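Local coordinates for haemagglutinin I (PDB 3A5P), which is a slime-mould lectin that agglutinates red blood cells, probably by binding carbohydrate through a minimal version of the legume lectin fold, at residues S4-D9 and V75-F80; L17-S22 and R30-T35; G84-S89 and Q96-K101. All coordinates share one frame; numbering follows the deposited sequence. Where two conformers were deposited one is given.

Contact 1: residues S4-D9 and V75-F80; sequences SVQIVD and VATATF
Val8 and Thr79 run alongside each other on the outward face of two parallel strands. The hydroxyl of Thr79 rests beside the valine stem, OG1 3.7 Å from Val8 CB, while its methyl, anti to the backbone N, stays near Val8 CG1. The other branch of the valine, CG2, slants across to Thr77 and meets its CG2 at 3.8 Å. Gln6 runs obliquely over both Thr77 and Val75; CB and CG do the touching, with CG 3.5 Å from Val75 CG1, and the bend at chi2 (-76°) carries the amide away from the neighbouring strand. At the start of the pair, Ser4 OG faces the two methyls of Val75.

The opposite face carries Val5, Ala76, Ile7, Ala78, Phe80 and Asp9. The Phe80 ring turns an edge to Val8 O, which lies in the ring plane 3.7 Å from CD2, and the same oxygen accepts Phe80 N at 2.8 Å, nearly in line with its C=O. Val5 and Phe80 also pack on strands 17-20 and 30-34, whereas Asp9 binds the backbone N of Gly14 through OD2. Five backbone bonds tie the six pairs together. This parallel pairing of distant strands, polar or mixed outside and largely apolar inside with Asp9 at its end, is consistent with one sheet of the legume-lectin-type beta sandwich proposed for this protein.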
ATOM      1  N   SER A   4      -2.396 -10.201  13.806  1.00 17.43           N
ATOM      2  CA  SER A   4      -1.503  -9.048  13.752  1.00 17.66           C
ATOM      3  C   SER A   4      -0.412  -9.317  12.718  1.00 17.61           C
ATOM      4  O   SER A   4      -0.304 -10.442  12.199  1.00 17.36           O
ATOM      5  CB  SER A   4      -0.893  -8.786  15.130  1.00 18.14           C
ATOM      6  OG  SER A   4      -0.032  -9.855  15.498  1.00 18.11           O
ATOM      7  N   VAL A   5       0.384  -8.282  12.420  1.00 17.60           N
ATOM      8  CA  VAL A   5       1.534  -8.416  11.532  1.00 17.63           C
ATOM      9  C   VAL A   5       2.771  -7.898  12.278  1.00 18.14           C
ATOM     10  O   VAL A   5       2.769  -6.766  12.810  1.00 18.44           O
ATOM     11  CB  VAL A   5       1.371  -7.639  10.191  1.00 17.47           C
ATOM     12  CG1 VAL A   5       2.614  -7.831   9.314  1.00 16.85           C
ATOM     13  CG2 VAL A   5       0.116  -8.108   9.431  1.00 17.84           C
ATOM     14  N   GLN A   6       3.804  -8.742  12.338  1.00 17.74           N
ATOM     15  CA  GLN A   6       5.103  -8.371  12.927  1.00 18.38           C
ATOM     16  C   GLN A   6       6.114  -8.180  11.812  1.00 17.74           C
ATOM     17  O   GLN A   6       6.130  -8.933  10.852  1.00 18.21           O
ATOM     18  CB  GLN A   6       5.604  -9.472  13.849  1.00 18.73           C
ATOM     19  CG  GLN A   6       4.903  -9.486  15.197  1.00 23.12           C
ATOM     20  CD  GLN A   6       5.408  -8.375  16.087  1.00 27.32           C
ATOM     21  OE1 GLN A   6       6.633  -8.167  16.225  1.00 30.31           O
ATOM     22  NE2 GLN A   6       4.486  -7.634  16.679  1.00 27.88           N
ATOM     23  N   ILE A   7       6.972  -7.178  11.937  0.50 17.24           N
ATOM     24  CA  ILE A   7       7.974  -6.942  10.891  0.50 16.83           C
ATOM     25  C   ILE A   7       9.379  -7.029  11.493  0.50 16.78           C
ATOM     26  O   ILE A   7       9.654  -6.437  12.547  0.50 16.09           O
ATOM     27  CB  ILE A   7       7.723  -5.609  10.122  0.50 17.57           C
ATOM     28  CG1 ILE A   7       7.680  -4.422  11.093  0.50 16.20           C
ATOM     29  CG2 ILE A   7       6.417  -5.698   9.275  0.50 16.67           C
ATOM     30  CD1 ILE A   7       7.755  -3.052  10.432  0.50 17.34           C
ATOM     31  N   VAL A   8      10.239  -7.821  10.855  1.00 16.39           N
ATOM     32  CA  VAL A   8      11.621  -7.997  11.319  1.00 16.75           C
ATOM     33  C   VAL A   8      12.506  -7.481  10.204  1.00 16.81           C
ATOM     34  O   VAL A   8      12.460  -8.002   9.085  1.00 16.58           O
ATOM     35  CB  VAL A   8      11.961  -9.491  11.651  1.00 16.84           C
ATOM     36  CG1 VAL A   8      13.412  -9.646  12.033  1.00 17.58           C
ATOM     37  CG2 VAL A   8      11.050 -10.037  12.770  1.00 17.52           C
ATOM     38  N   ASP A   9      13.276  -6.437  10.514  1.00 16.81           N
ATOM     39  CA  ASP A   9      14.116  -5.773   9.535  1.00 17.90           C
ATOM     40  C   ASP A   9      15.556  -6.290   9.611  1.00 17.75           C
ATOM     41  O   ASP A   9      16.370  -5.786  10.389  1.00 17.33           O
ATOM     42  CB  ASP A   9      14.075  -4.262   9.775  1.00 18.71           C
ATOM     43  CG  ASP A   9      14.891  -3.467   8.752  1.00 18.91           C
ATOM     44  OD1 ASP A   9      15.387  -4.034   7.759  1.00 18.19           O
ATOM     45  OD2 ASP A   9      15.029  -2.244   8.956  1.00 22.77           O
ATOM     46  N   VAL A  75      -0.361 -14.341  14.228  1.00 20.85           N
ATOM     47  CA  VAL A  75       0.712 -13.364  14.091  1.00 20.00           C
ATOM     48  C   VAL A  75       1.453 -13.706  12.808  1.00 19.49           C
ATOM     49  O   VAL A  75       2.129 -14.732  12.727  1.00 19.17           O
ATOM     50  CB  VAL A  75       1.699 -13.388  15.304  1.00 20.62           C
ATOM     51  CG1 VAL A  75       2.801 -12.339  15.133  1.00 20.32           C
ATOM     52  CG2 VAL A  75       0.955 -13.158  16.607  1.00 20.36           C
ATOM     53  N   ALA A  76       1.275 -12.878  11.780  1.00 18.83           N
ATOM     54  CA  ALA A  76       2.034 -13.059  10.551  1.00 18.65           C
ATOM     55  C   ALA A  76       3.317 -12.232  10.680  1.00 18.71           C
ATOM     56  O   ALA A  76       3.267 -11.008  10.832  1.00 18.70           O
ATOM     57  CB  ALA A  76       1.224 -12.631   9.339  1.00 18.94           C
ATOM     58  N   THR A  77       4.454 -12.907  10.663  1.00 17.52           N
ATOM     59  CA  THR A  77       5.735 -12.213  10.804  1.00 17.69           C
ATOM     60  C   THR A  77       6.411 -12.143   9.441  1.00 16.85           C
ATOM     61  O   THR A  77       6.638 -13.180   8.814  1.00 16.52           O
ATOM     62  CB  THR A  77       6.649 -12.926  11.824  1.00 18.35           C
ATOM     63  OG1 THR A  77       5.988 -12.952  13.099  1.00 20.29           O
ATOM     64  CG2 THR A  77       7.995 -12.158  11.946  1.00 18.60           C
ATOM     65  N   ALA A  78       6.719 -10.923   8.989  1.00 15.67           N
ATOM     66  CA  ALA A  78       7.438 -10.722   7.723  1.00 16.14           C
ATOM     67  C   ALA A  78       8.867 -10.322   8.040  1.00 16.08           C
ATOM     68  O   ALA A  78       9.097  -9.272   8.663  1.00 16.26           O
ATOM     69  CB  ALA A  78       6.751  -9.657   6.868  1.00 15.20           C
ATOM     70  N   THR A  79       9.814 -11.157   7.606  1.00 16.29           N
ATOM     71  CA  THR A  79      11.241 -10.908   7.839  1.00 16.10           C
ATOM     72  C   THR A  79      11.903 -10.460   6.541  1.00 15.37           C
ATOM     73  O   THR A  79      11.871 -11.177   5.527  1.00 14.91           O
ATOM     74  CB  THR A  79      11.985 -12.148   8.445  1.00 17.18           C
ATOM     75  OG1 THR A  79      11.329 -12.555   9.654  1.00 17.66           O
ATOM     76  CG2 THR A  79      13.480 -11.813   8.763  1.00 17.16           C
ATOM     77  N   PHE A  80      12.527  -9.287   6.604  1.00 14.65           N
ATOM     78  CA  PHE A  80      13.147  -8.669   5.442  1.00 15.01           C
ATOM     79  C   PHE A  80      14.645  -8.892   5.401  1.00 14.73           C
ATOM     80  O   PHE A  80      15.313  -8.712   6.392  1.00 14.34           O
ATOM     81  CB  PHE A  80      12.815  -7.177   5.439  1.00 15.38           C
ATOM     82  CG  PHE A  80      11.367  -6.918   5.155  1.00 15.20           C
ATOM     83  CD1 PHE A  80      10.951  -6.591   3.860  1.00 17.61           C
ATOM     84  CD2 PHE A  80      10.415  -7.079   6.160  1.00 17.23           C
ATOM     85  CE1 PHE A  80       9.583  -6.373   3.593  1.00 17.01           C
ATOM     86  CE2 PHE A  80       9.034  -6.888   5.903  1.00 16.63           C
ATOM     87  CZ  PHE A  80       8.634  -6.537   4.618  1.00 15.68           C
TER

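Contact 2: residues L17-S22 and R30-T35; sequences LALYPS and RYVTVT
Leu17, Tyr20 and Thr33 carry much of this beta hairpin, in which strands 17-20 and 30-34 run antiparallel at the end of the five-stranded sheet of the sandwich. Leu17 works on the inner face. With CG anti to the backbone N (chi1 166°), it sends CD1 over the neighbouring strand to Val32 CG1 at 3.6 Å and also to Val34 CG2 at 3.8 Å, in a buried apolar cluster that Phe80 of the facing sheet joins. Leu19 does the same at the next non-hydrogen-bonded pair, its CD1 meeting Val32 CG2 and the aliphatic part of Arg30.

Tyr20 and Thr33 meet on the other face and cross at about a right angle. The threonine hydroxyl approaches the edge of the tyrosine ring, OG1 3.4 Å from CE2. It also lies 3.0 Å from Ala18 O, a possible bond whose proton has another acceptor within reach, while Thr33 N bonds the same carbonyl. This face looks to the second subunit: Tyr20 stacks on Tyr20 of the other chain, and Thr33 packs on Tyr31 of that chain.

Where the strand ends, a cis peptide bond precedes Pro21, and Arg30 bends at chi2 and chi3 to cross the proline ring, CD to CD 4.0 Å. Its NE binds Val28 O and its NH2 binds Trp3 O, with the Trp3 ring in a cation-pi contact. Across the hairpin, a water in the guanidinium plane accepts from Arg30 NH1 at 3.1 Å and lies 2.8 Å from Pro21 O, to which it may donate.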
ATOM      1  N   LEU A  17      10.887   1.075   5.958  1.00 17.59           N
ATOM      2  CA  LEU A  17       9.995  -0.065   6.175  1.00 17.80           C
ATOM      3  C   LEU A  17       9.000   0.274   7.285  1.00 17.58           C
ATOM      4  O   LEU A  17       9.399   0.703   8.379  1.00 17.11           O
ATOM      5  CB  LEU A  17      10.793  -1.321   6.553  1.00 17.49           C
ATOM      6  CG  LEU A  17      10.037  -2.528   7.146  1.00 16.88           C
ATOM      7  CD1 LEU A  17       9.040  -3.112   6.126  1.00 16.56           C
ATOM      8  CD2 LEU A  17      11.004  -3.594   7.632  1.00 18.87           C
ATOM      9  N   ALA A  18       7.708   0.121   6.987  1.00 17.02           N
ATOM     10  CA  ALA A  18       6.677   0.368   7.996  1.00 16.89           C
ATOM     11  C   ALA A  18       5.380  -0.398   7.745  1.00 17.26           C
ATOM     12  O   ALA A  18       5.015  -0.684   6.605  1.00 18.76           O
ATOM     13  CB  ALA A  18       6.368   1.856   8.094  1.00 16.96           C
ATOM     14  N   LEU A  19       4.666  -0.660   8.829  1.00 15.76           N
ATOM     15  CA  LEU A  19       3.327  -1.259   8.765  1.00 15.58           C
ATOM     16  C   LEU A  19       2.259  -0.186   9.022  1.00 14.80           C
ATOM     17  O   LEU A  19       2.389   0.609   9.965  1.00 15.66           O
ATOM     18  CB  LEU A  19       3.211  -2.348   9.831  1.00 14.44           C
ATOM     19  CG  LEU A  19       1.850  -3.023  10.070  1.00 16.33           C
ATOM     20  CD1 LEU A  19       1.458  -3.939   8.911  1.00 17.23           C
ATOM     21  CD2 LEU A  19       1.898  -3.805  11.404  1.00 16.00           C
ATOM     22  N   TYR A  20       1.212  -0.184   8.192  1.00 15.43           N
ATOM     23  CA  TYR A  20       0.014   0.666   8.371  1.00 14.34           C
ATOM     24  C   TYR A  20      -1.283  -0.149   8.164  1.00 14.47           C
ATOM     25  O   TYR A  20      -1.408  -0.889   7.179  1.00 12.95           O
ATOM     26  CB  TYR A  20      -0.003   1.824   7.367  1.00 14.81           C
ATOM     27  CG  TYR A  20       1.225   2.701   7.446  1.00 14.94           C
ATOM     28  CD1 TYR A  20       1.409   3.568   8.522  1.00 14.85           C
ATOM     29  CD2 TYR A  20       2.225   2.620   6.481  1.00 18.12           C
ATOM     30  CE1 TYR A  20       2.557   4.352   8.641  1.00 16.24           C
ATOM     31  CE2 TYR A  20       3.377   3.428   6.573  1.00 17.10           C
ATOM     32  CZ  TYR A  20       3.529   4.289   7.646  1.00 16.81           C
ATOM     33  OH  TYR A  20       4.668   5.066   7.783  1.00 17.58           O
ATOM     34  N   PRO A  21      -2.251  -0.019   9.091  1.00 14.67           N
ATOM     35  CA  PRO A  21      -2.116   0.565  10.426  1.00 15.23           C
ATOM     36  C   PRO A  21      -1.372  -0.452  11.314  1.00 15.38           C
ATOM     37  O   PRO A  21      -1.539  -1.686  11.127  1.00 15.25           O
ATOM     38  CB  PRO A  21      -3.581   0.750  10.875  1.00 15.74           C
ATOM     39  CG  PRO A  21      -4.308  -0.365  10.189  1.00 14.59           C
ATOM     40  CD  PRO A  21      -3.619  -0.498   8.833  1.00 14.15           C
ATOM     41  N   SER A  22      -0.543   0.047  12.238  1.00 15.36           N
ATOM     42  CA  SER A  22       0.260  -0.822  13.118  1.00 15.20           C
ATOM     43  C   SER A  22      -0.402  -1.035  14.467  1.00 16.01           C
ATOM     44  O   SER A  22      -1.279  -0.264  14.865  1.00 16.41           O
ATOM     45  CB  SER A  22       1.689  -0.261  13.350  1.00 14.48           C
ATOM     46  OG  SER A  22       1.691   1.090  13.817  1.00 15.25           O
ATOM     47  N   ARG A  30      -4.015  -4.972   6.425  1.00 16.08           N
ATOM     48  CA  ARG A  30      -2.774  -4.367   6.894  1.00 15.95           C
ATOM     49  C   ARG A  30      -1.795  -4.276   5.729  1.00 15.95           C
ATOM     50  O   ARG A  30      -1.767  -5.147   4.850  1.00 15.99           O
ATOM     51  CB  ARG A  30      -2.160  -5.217   8.022  1.00 15.51           C
ATOM     52  CG  ARG A  30      -2.273  -4.626   9.436  1.00 17.18           C
ATOM     53  CD  ARG A  30      -3.707  -4.332   9.852  1.00 15.78           C
ATOM     54  NE  ARG A  30      -4.557  -5.516   9.969  1.00 16.34           N
ATOM     55  CZ  ARG A  30      -4.556  -6.351  11.015  1.00 16.36           C
ATOM     56  NH1 ARG A  30      -3.693  -6.179  12.007  1.00 15.23           N
ATOM     57  NH2 ARG A  30      -5.393  -7.393  11.046  1.00 14.53           N
ATOM     58  N   TYR A  31      -0.973  -3.237   5.740  1.00 15.65           N
ATOM     59  CA  TYR A  31      -0.144  -2.916   4.571  1.00 15.28           C
ATOM     60  C   TYR A  31       1.276  -2.766   5.054  1.00 15.21           C
ATOM     61  O   TYR A  31       1.551  -1.930   5.933  1.00 15.91           O
ATOM     62  CB  TYR A  31      -0.650  -1.614   3.929  1.00 14.98           C
ATOM     63  CG  TYR A  31      -2.096  -1.697   3.474  1.00 14.43           C
ATOM     64  CD1 TYR A  31      -2.414  -2.176   2.200  1.00 15.08           C
ATOM     65  CD2 TYR A  31      -3.137  -1.338   4.321  1.00 14.00           C
ATOM     66  CE1 TYR A  31      -3.723  -2.273   1.774  1.00 14.58           C
ATOM     67  CE2 TYR A  31      -4.478  -1.442   3.905  1.00 12.27           C
ATOM     68  CZ  TYR A  31      -4.756  -1.900   2.625  1.00 12.83           C
ATOM     69  OH  TYR A  31      -6.064  -2.006   2.207  1.00 15.85           O
ATOM     70  N   VAL A  32       2.173  -3.601   4.530  1.00 14.65           N
ATOM     71  CA  VAL A  32       3.596  -3.432   4.821  1.00 14.20           C
ATOM     72  C   VAL A  32       4.227  -2.693   3.651  1.00 14.56           C
ATOM     73  O   VAL A  32       4.190  -3.172   2.505  1.00 14.47           O
ATOM     74  CB  VAL A  32       4.335  -4.771   5.102  1.00 14.32           C
ATOM     75  CG1 VAL A  32       5.824  -4.512   5.316  1.00 14.73           C
ATOM     76  CG2 VAL A  32       3.760  -5.418   6.343  1.00 15.03           C
ATOM     77  N   THR A  33       4.796  -1.529   3.955  1.00 14.56           N
ATOM     78  CA  THR A  33       5.296  -0.625   2.935  1.00 15.14           C
ATOM     79  C   THR A  33       6.814  -0.525   3.004  1.00 14.97           C
ATOM     80  O   THR A  33       7.382  -0.513   4.091  1.00 14.89           O
ATOM     81  CB  THR A  33       4.682   0.796   3.080  1.00 15.36           C
ATOM     82  OG1 THR A  33       5.002   1.338   4.386  1.00 15.36           O
ATOM     83  CG2 THR A  33       3.144   0.736   2.846  1.00 16.37           C
ATOM     84  N   VAL A  34       7.453  -0.492   1.838  1.00 15.72           N
ATOM     85  CA  VAL A  34       8.916  -0.308   1.746  1.00 15.64           C
ATOM     86  C   VAL A  34       9.130   0.696   0.628  1.00 16.26           C
ATOM     87  O   VAL A  34       8.701   0.467  -0.523  1.00 15.52           O
ATOM     88  CB  VAL A  34       9.670  -1.638   1.385  1.00 15.56           C
ATOM     89  CG1 VAL A  34      11.200  -1.397   1.346  1.00 15.72           C
ATOM     90  CG2 VAL A  34       9.322  -2.758   2.359  1.00 16.73           C
ATOM     91  N   THR A  35       9.770   1.810   0.961  1.00 16.63           N
ATOM     92  CA  THR A  35       9.935   2.901   0.010  1.00 17.36           C
ATOM     93  C   THR A  35      10.557   2.389  -1.280  1.00 17.89           C
ATOM     94  O   THR A  35      11.611   1.711  -1.245  1.00 17.69           O
ATOM     95  CB  THR A  35      10.831   3.980   0.615  1.00 17.85           C
ATOM     96  OG1 THR A  35      10.156   4.580   1.730  1.00 18.36           O
ATOM     97  CG2 THR A  35      11.186   5.039  -0.439  1.00 18.11           C
TER
HETATM   98  O   HOH W   1      -1.801  -3.872  12.827  1.00 14.34           O

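Contact 3: residues G84-S89 and Q96-K101; sequences GNVSIS and QHLTLK
Residues 85-89 and 96-99 run antiparallel, with 150° between their N-to-C directions and 4.8 Å between their axes at closest approach. Val86 with Leu98 and Ile88 with Gln96 are hydrogen-bonded pairs, each closed by two backbone bonds; Asn85 with Thr99 and Ser87 with His97 are the non-hydrogen-bonded pairs. Past the end of the strand, Leu100 N reaches Gly84 O at 2.9 Å. The glycine has positive phi, and its carbonyl oxygen also lies beside the leucine side chain, 3.7 Å from Leu100 CG.

On the inner face, Val86 and Leu98 run alongside each other, CG2 of the valine 3.6 Å from CD1 of the leucine. The branch at Leu98 CG serves two neighbours: while CD1 goes to Val86, CD2 meets Ile88 CD1 at 3.8 Å. Val86 CG2 also meets Leu100 CD2 at 3.9 Å, those side chains crossing at about a right angle. Further packing of Ile88 on Phe66 and Phe42, and of Leu98 on Ile40, brings this face against the other sheet.

The outer face holds a diagonal polar pair. His97, with CG anti to the backbone N, reaches diagonally toward the neighbouring strand, where NE2 donates to Asn85 OD1 at 2.7 Å. The oxygen lies almost in the ring plane and receives the proton on a lone pair, with 38° between amide and ring planes. The amide is gripped at both ends, since Asn85 ND2 binds Ala82 O. These two bonds fix which end of the amide is oxygen and should restrict its rotation; because OD1 can only accept, NE2 must carry a proton.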
ATOM      1  N   GLY A  84      15.427  -7.295  -1.418  1.00 18.19           N
ATOM      2  CA  GLY A  84      13.959  -7.300  -1.487  1.00 18.57           C
ATOM      3  C   GLY A  84      13.348  -8.646  -1.110  1.00 18.30           C
ATOM      4  O   GLY A  84      12.231  -8.964  -1.524  1.00 18.28           O
ATOM      5  N   ASN A  85      14.078  -9.433  -0.317  1.00 16.92           N
ATOM      6  CA  ASN A  85      13.608 -10.739   0.082  1.00 16.97           C
ATOM      7  C   ASN A  85      12.737 -10.639   1.318  1.00 16.78           C
ATOM      8  O   ASN A  85      13.115 -10.001   2.295  1.00 17.27           O
ATOM      9  CB  ASN A  85      14.773 -11.699   0.340  1.00 16.61           C
ATOM     10  CG  ASN A  85      15.446 -12.120  -0.923  1.00 17.22           C
ATOM     11  OD1 ASN A  85      14.885 -12.895  -1.703  1.00 17.41           O
ATOM     12  ND2 ASN A  85      16.638 -11.581  -1.175  1.00 18.39           N
ATOM     13  N   VAL A  86      11.592 -11.309   1.274  1.00 16.36           N
ATOM     14  CA  VAL A  86      10.658 -11.296   2.392  1.00 16.05           C
ATOM     15  C   VAL A  86      10.237 -12.726   2.680  1.00 16.60           C
ATOM     16  O   VAL A  86       9.787 -13.424   1.774  1.00 17.52           O
ATOM     17  CB  VAL A  86       9.388 -10.446   2.097  1.00 16.13           C
ATOM     18  CG1 VAL A  86       8.642 -10.135   3.424  1.00 16.49           C
ATOM     19  CG2 VAL A  86       9.755  -9.149   1.372  1.00 15.80           C
ATOM     20  N   SER A  87      10.396 -13.149   3.929  1.00 16.49           N
ATOM     21  CA  SER A  87       9.878 -14.428   4.388  1.00 17.37           C
ATOM     22  C   SER A  87       8.723 -14.157   5.339  1.00 17.56           C
ATOM     23  O   SER A  87       8.904 -13.432   6.310  1.00 18.57           O
ATOM     24  CB  SER A  87      10.976 -15.212   5.107  1.00 18.36           C
ATOM     25  OG  SER A  87      10.474 -16.441   5.604  1.00 18.61           O
ATOM     26  N   ILE A  88       7.553 -14.745   5.053  1.00 17.36           N
ATOM     27  CA  ILE A  88       6.352 -14.530   5.870  1.00 17.79           C
ATOM     28  C   ILE A  88       5.868 -15.838   6.484  1.00 17.97           C
ATOM     29  O   ILE A  88       5.694 -16.824   5.780  1.00 18.00           O
ATOM     30  CB  ILE A  88       5.209 -13.875   5.054  1.00 17.59           C
ATOM     31  CG1 ILE A  88       5.731 -12.595   4.365  1.00 17.11           C
ATOM     32  CG2 ILE A  88       4.023 -13.569   5.962  1.00 18.32           C
ATOM     33  CD1 ILE A  88       4.787 -11.995   3.325  1.00 17.45           C
ATOM     34  N   SER A  89       5.689 -15.835   7.799  1.00 18.49           N
ATOM     35  CA  SER A  89       5.311 -17.039   8.508  1.00 20.01           C
ATOM     36  C   SER A  89       4.314 -16.731   9.620  1.00 20.07           C
ATOM     37  O   SER A  89       4.353 -15.649  10.212  1.00 20.99           O
ATOM     38  CB  SER A  89       6.557 -17.708   9.096  1.00 20.62           C
ATOM     39  OG  SER A  89       6.165 -18.868   9.822  1.00 24.74           O
ATOM     40  N   GLN A  96       6.642 -18.709   3.754  1.00 22.25           N
ATOM     41  CA  GLN A  96       6.564 -18.514   2.311  1.00 22.07           C
ATOM     42  C   GLN A  96       7.338 -17.268   1.916  1.00 21.60           C
ATOM     43  O   GLN A  96       7.335 -16.275   2.643  1.00 21.33           O
ATOM     44  CB  GLN A  96       5.105 -18.441   1.886  1.00 22.77           C
ATOM     45  CG  GLN A  96       4.380 -19.756   2.214  1.00 24.63           C
ATOM     46  CD  GLN A  96       3.008 -19.811   1.658  1.00 29.13           C
ATOM     47  OE1 GLN A  96       2.819 -20.014   0.456  1.00 28.91           O
ATOM     48  NE2 GLN A  96       2.018 -19.624   2.526  1.00 31.51           N
ATOM     49  N   HIS A  97       8.015 -17.342   0.776  1.00 20.02           N
ATOM     50  CA  HIS A  97       8.876 -16.276   0.322  1.00 19.49           C
ATOM     51  C   HIS A  97       8.220 -15.469  -0.801  1.00 18.92           C
ATOM     52  O   HIS A  97       7.507 -16.026  -1.636  1.00 19.18           O
ATOM     53  CB  HIS A  97      10.193 -16.891  -0.174  1.00 19.74           C
ATOM     54  CG  HIS A  97      11.139 -15.909  -0.782  1.00 19.14           C
ATOM     55  ND1 HIS A  97      11.174 -15.655  -2.137  1.00 20.95           N
ATOM     56  CD2 HIS A  97      12.112 -15.147  -0.227  1.00 18.74           C
ATOM     57  CE1 HIS A  97      12.117 -14.763  -2.389  1.00 20.97           C
ATOM     58  NE2 HIS A  97      12.696 -14.430  -1.244  1.00 18.87           N
ATOM     59  N   LEU A  98       8.476 -14.160  -0.815  1.00 18.84           N
ATOM     60  CA  LEU A  98       8.243 -13.329  -1.995  1.00 18.14           C
ATOM     61  C   LEU A  98       9.386 -12.325  -2.139  1.00 18.25           C
ATOM     62  O   LEU A  98      10.219 -12.152  -1.231  1.00 17.48           O
ATOM     63  CB  LEU A  98       6.873 -12.604  -1.920  1.00 18.71           C
ATOM     64  CG  LEU A  98       6.608 -11.630  -0.747  1.00 19.10           C
ATOM     65  CD1 LEU A  98       7.226 -10.234  -0.984  1.00 17.81           C
ATOM     66  CD2 LEU A  98       5.089 -11.470  -0.412  1.00 18.38           C
ATOM     67  N   THR A  99       9.410 -11.669  -3.288  1.00 18.18           N
ATOM     68  CA  THR A  99      10.337 -10.575  -3.505  0.50 18.30           C
ATOM     69  C   THR A  99       9.579  -9.325  -3.849  1.00 18.17           C
ATOM     70  O   THR A  99       8.625  -9.339  -4.657  1.00 17.94           O
ATOM     71  CB  THR A  99      11.370 -10.859  -4.604  0.50 18.60           C
ATOM     72  OG1 THR A  99      10.705 -11.327  -5.784  0.50 19.51           O
ATOM     73  CG2 THR A  99      12.355 -11.887  -4.124  0.50 18.36           C
ATOM     74  N   LEU A 100       9.991  -8.243  -3.189  1.00 17.96           N
ATOM     75  CA  LEU A 100       9.419  -6.913  -3.388  1.00 17.74           C
ATOM     76  C   LEU A 100       9.444  -6.527  -4.860  1.00 18.81           C
ATOM     77  O   LEU A 100      10.413  -6.838  -5.570  1.00 19.09           O
ATOM     78  CB  LEU A 100      10.202  -5.877  -2.571  1.00 18.12           C
ATOM     79  CG  LEU A 100      10.089  -6.026  -1.044  1.00 17.19           C
ATOM     80  CD1 LEU A 100      10.965  -4.975  -0.309  1.00 16.38           C
ATOM     81  CD2 LEU A 100       8.631  -5.973  -0.566  1.00 17.46           C
ATOM     82  N   LYS A 101       8.401  -5.840  -5.301  1.00 18.29           N
ATOM     83  CA  LYS A 101       8.296  -5.394  -6.689  1.00 19.32           C
ATOM     84  C   LYS A 101       8.575  -3.908  -6.771  1.00 19.44           C
ATOM     85  O   LYS A 101       7.877  -3.101  -6.134  1.00 18.40           O
ATOM     86  CB  LYS A 101       6.898  -5.701  -7.221  1.00 19.95           C
ATOM     87  CG  LYS A 101       6.663  -7.175  -7.380  1.00 23.04           C
ATOM     88  CD  LYS A 101       5.230  -7.554  -7.046  1.00 29.20           C
ATOM     89  CE  LYS A 101       4.260  -7.076  -8.071  1.00 29.51           C
ATOM     90  NZ  LYS A 101       3.134  -8.035  -8.176  1.00 30.76           N
TER

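Overall arrangement
Contacts 1 and 3 share one mixed sheet, in which strands 74-81 and 85-89 are neighbours; Thr79 N lies 2.8 Å from Ser87 O in a probable hydrogen bond between them. Contact 2 belongs to the facing antiparallel sheet, its centre about 10 Å from that of contact 1. Phe80 reaches across to contact 2, CZ meeting Val32 CG1 at 3.5 Å, and within its own sheet its CE1 meets Val86 CG2 of contact 3 at 3.6 Å. Contacts 2 and 3, about 14 Å apart between centres, touch where Val34 CG2 meets Leu100 CD1 at 3.8 Å. Each contact is built within one sheet, and packing between them closes the sandwich. Contact 2 packs against the second subunit, and Lys101 of contact 3 also reaches Asp62 of that subunit.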